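Side-chain contact in translation initiation factor 4E (Ascaris suum, PDB 3M94), which binds the m2,2,7-trimethylguanosine cap and probably recruits capped messenger RNAs for the initiation of translation: residues A[119-122]-A[127-130]. Residues are numbered along the deposited sequence; the frame is centred on the assembly and turned at random.
Sequences VVNV and DKVS. With M7M (N,N,7-trimethylguanosine 5'-(trihydrogen diphosphate)), chain C.
N121 and K128 face each other as a hydrogen-bonded pair of the antiparallel hairpin formed by strands 115-121 and 127-133, in the middle of the curved sheet. N121 N donates to K128 O (2.8 Å) and K128 N to N121 O (3.0 Å); a second such couple joins V119 and S130. On the ligand side, the K128 chain passes the amide of N121, with OD1 of N121 4.0 Å from CB of K128. A bend at chi3 (-74°) turns the lysine's end, and NZ of K128 hydrogen-bonds OAY of the terminal phosphate at 2.9 Å. ND2 of N121 hydrogen-bonds D56 OD1 on the adjoining strand, which helps fix the amide's rotation, while OD1 of N121 is 2.6 Å from a water that also hydrogen-bonds V119 O and S130 OG. The opposite face is apolar: V120 CG2 meets V129 CG2 at 4.2 Å, beneath W96 and L99 of helix 88-104. Toward the turn, D127 OD1 lies against V122 (3.6 Å to CG1), while OD2 forms a salt bridge with R88. N121 and K128, with R123, which also hydrogen-bonds the ligand, belong to the eIF4E cap pocket on the concave face of a helix-backed antiparallel sheet.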
ATOM      1  N   VAL A 119       0.583   2.303  -0.637  1.00 16.07           N
ATOM      2  CA  VAL A 119       0.524   3.758  -0.567  1.00 16.25           C
ATOM      3  C   VAL A 119      -0.810   4.222   0.005  1.00 16.19           C
ATOM      4  O   VAL A 119      -1.884   3.768  -0.431  1.00 14.71           O
ATOM      5  CB  VAL A 119       0.654   4.397  -1.975  1.00 16.04           C
ATOM      6  CG1 VAL A 119       0.666   5.945  -1.895  1.00 17.35           C
ATOM      7  CG2 VAL A 119       1.883   3.879  -2.697  1.00 16.74           C
ATOM      8  N   VAL A 120      -0.747   5.136   0.971  1.00 15.99           N
ATOM      9  CA  VAL A 120      -1.930   5.878   1.342  1.00 15.77           C
ATOM     10  C   VAL A 120      -1.743   7.360   1.004  1.00 16.57           C
ATOM     11  O   VAL A 120      -0.766   7.984   1.433  1.00 15.81           O
ATOM     12  CB  VAL A 120      -2.366   5.638   2.816  1.00 15.95           C
ATOM     13  CG1 VAL A 120      -1.220   5.893   3.800  1.00 16.04           C
ATOM     14  CG2 VAL A 120      -3.615   6.492   3.171  1.00 15.14           C
ATOM     15  N   ASN A 121      -2.671   7.898   0.208  1.00 16.69           N
ATOM     16  CA  ASN A 121      -2.718   9.325  -0.101  1.00 17.81           C
ATOM     17  C   ASN A 121      -3.859   9.934   0.700  1.00 18.02           C
ATOM     18  O   ASN A 121      -5.003   9.493   0.578  1.00 17.82           O
ATOM     19  CB  ASN A 121      -2.957   9.562  -1.603  1.00 17.92           C
ATOM     20  CG  ASN A 121      -1.989   8.773  -2.482  1.00 19.64           C
ATOM     21  OD1 ASN A 121      -2.400   7.867  -3.202  1.00 21.22           O
ATOM     22  ND2 ASN A 121      -0.697   9.112  -2.420  1.00 19.62           N
ATOM     23  N   VAL A 122      -3.548  10.919   1.539  1.00 18.53           N
ATOM     24  CA  VAL A 122      -4.571  11.608   2.312  1.00 18.90           C
ATOM     25  C   VAL A 122      -4.929  12.875   1.549  1.00 20.33           C
ATOM     26  O   VAL A 122      -4.059  13.738   1.327  1.00 19.66           O
ATOM     27  CB  VAL A 122      -4.100  11.926   3.753  1.00 18.59           C
ATOM     28  CG1 VAL A 122      -5.013  12.929   4.427  1.00 19.05           C
ATOM     29  CG2 VAL A 122      -4.024  10.669   4.583  1.00 19.05           C
ATOM     30  N   ASP A 127      -9.584  10.079   0.437  1.00 22.86           N
ATOM     31  CA  ASP A 127      -8.327   9.338   0.579  1.00 22.31           C
ATOM     32  C   ASP A 127      -8.280   8.096  -0.320  1.00 22.13           C
ATOM     33  O   ASP A 127      -9.324   7.564  -0.700  1.00 22.00           O
ATOM     34  CB  ASP A 127      -8.122   8.935   2.029  1.00 22.15           C
ATOM     35  CG  ASP A 127      -8.468  10.044   2.993  1.00 22.10           C
ATOM     36  OD1 ASP A 127      -7.772  11.091   3.011  1.00 20.36           O
ATOM     37  OD2 ASP A 127      -9.451   9.859   3.736  1.00 23.21           O
ATOM     38  N   LYS A 128      -7.061   7.657  -0.644  1.00 21.88           N
ATOM     39  CA  LYS A 128      -6.798   6.498  -1.483  1.00 21.91           C
ATOM     40  C   LYS A 128      -5.758   5.582  -0.823  1.00 22.04           C
ATOM     41  O   LYS A 128      -4.702   6.046  -0.377  1.00 21.97           O
ATOM     42  CB  LYS A 128      -6.295   6.941  -2.860  1.00 22.10           C
ATOM     43  CG  LYS A 128      -7.341   7.730  -3.681  1.00 23.57           C
ATOM     44  CD  LYS A 128      -6.798   8.273  -4.993  1.00 26.23           C
ATOM     45  CE  LYS A 128      -5.869   9.453  -4.790  1.00 27.02           C
ATOM     46  NZ  LYS A 128      -5.662  10.157  -6.088  1.00 29.29           N
ATOM     47  N   VAL A 129      -6.086   4.293  -0.738  1.00 21.58           N
ATOM     48  CA  VAL A 129      -5.142   3.248  -0.326  1.00 21.38           C
ATOM     49  C   VAL A 129      -4.885   2.398  -1.566  1.00 21.06           C
ATOM     50  O   VAL A 129      -5.835   1.929  -2.188  1.00 21.78           O
ATOM     51  CB  VAL A 129      -5.717   2.396   0.832  1.00 21.57           C
ATOM     52  CG1 VAL A 129      -4.791   1.218   1.182  1.00 21.66           C
ATOM     53  CG2 VAL A 129      -5.980   3.251   2.067  1.00 21.17           C
ATOM     54  N   SER A 130      -3.615   2.222  -1.934  1.00 20.06           N
ATOM     55  CA  SER A 130      -3.240   1.493  -3.144  1.00 20.12           C
ATOM     56  C   SER A 130      -2.187   0.417  -2.879  1.00 19.58           C
ATOM     57  O   SER A 130      -1.364   0.557  -1.973  1.00 18.81           O
ATOM     58  CB  SER A 130      -2.677   2.447  -4.186  1.00 19.58           C
ATOM     59  OG  SER A 130      -3.692   3.275  -4.687  1.00 22.49           O
TER
HETATM   60  OAX M7M C   1      -4.084  13.828  -7.703  1.00 95.53           O
HETATM   61  OAY M7M C   1      -4.858  12.924  -5.540  1.00 96.02           O
HETATM   62  PAZ M7M C   1      -3.610  13.252  -6.282  1.00 96.02           P
HETATM   63  OBA M7M C   1      -2.635  14.205  -5.680  1.00 95.86           O
HETATM   64  OBB M7M C   1       6.303   9.019  -8.973  1.00 88.92           O
HETATM   65  CBC M7M C   1       3.985   9.043  -7.491  1.00 88.85           C
HETATM   66  OBD M7M C   1      -2.824  11.891  -6.598  1.00 94.84           O
HETATM   67  NBE M7M C   1       7.044  10.945  -9.833  1.00 89.59           N
HETATM   68  CBF M7M C   1       6.168  10.241  -9.127  1.00 89.36           C
HETATM   69  CBG M7M C   1       5.117  10.934  -8.603  1.00 89.17           C
HETATM   70  NBH M7M C   1       4.140  10.449  -7.887  1.00 88.98           N
HETATM   71  CBI M7M C   1       3.348  11.464  -7.592  1.00 89.06           C
HETATM   72  OBJ M7M C   1      -1.385  11.675  -4.571  1.00 92.92           O
HETATM   73  PBK M7M C   1      -1.368  11.532  -6.029  1.00 93.19           P
HETATM   74  OBL M7M C   1      -0.925  10.279  -6.688  1.00 92.35           O
HETATM   75  CBM M7M C   1       6.874  12.255  -9.992  1.00 89.60           C
HETATM   76  NBN M7M C   1       5.846  12.936  -9.480  1.00 89.15           N
HETATM   77  CBO M7M C   1       4.947  12.265  -8.769  1.00 89.09           C
HETATM   78  NBP M7M C   1       3.847  12.569  -8.125  1.00 89.37           N
HETATM   79  CBQ M7M C   1       3.257  13.902  -8.023  1.00 90.31           C
HETATM   80  OBR M7M C   1       2.077  13.882  -7.243  1.00 90.49           O
HETATM   81  CBS M7M C   1       0.908  13.944  -8.042  1.00 91.15           C
HETATM   82  CBT M7M C   1       0.082  12.696  -7.825  1.00 91.62           C
HETATM   83  OBU M7M C   1      -0.534  12.766  -6.564  1.00 92.80           O
HETATM   84  NBV M7M C   1       7.793  12.876 -10.710  1.00 90.08           N
HETATM   85  CBW M7M C   1       7.689  14.293 -10.933  1.00 90.33           C
HETATM   86  CBX M7M C   1       2.848  14.289  -9.410  1.00 90.88           C
HETATM   87  CBY M7M C   1       1.401  13.884  -9.458  1.00 91.33           C
HETATM   88  CBZ M7M C   1       8.885  12.108 -11.257  1.00 90.17           C
HETATM   89  OCA M7M C   1       3.001  15.694  -9.490  1.00 90.86           O
HETATM   90  OCB M7M C   1       0.623  14.747 -10.270  1.00 92.18           O
HETATM   91  O   HOH W   1      -2.731   5.313  -2.847  1.00 15.93           O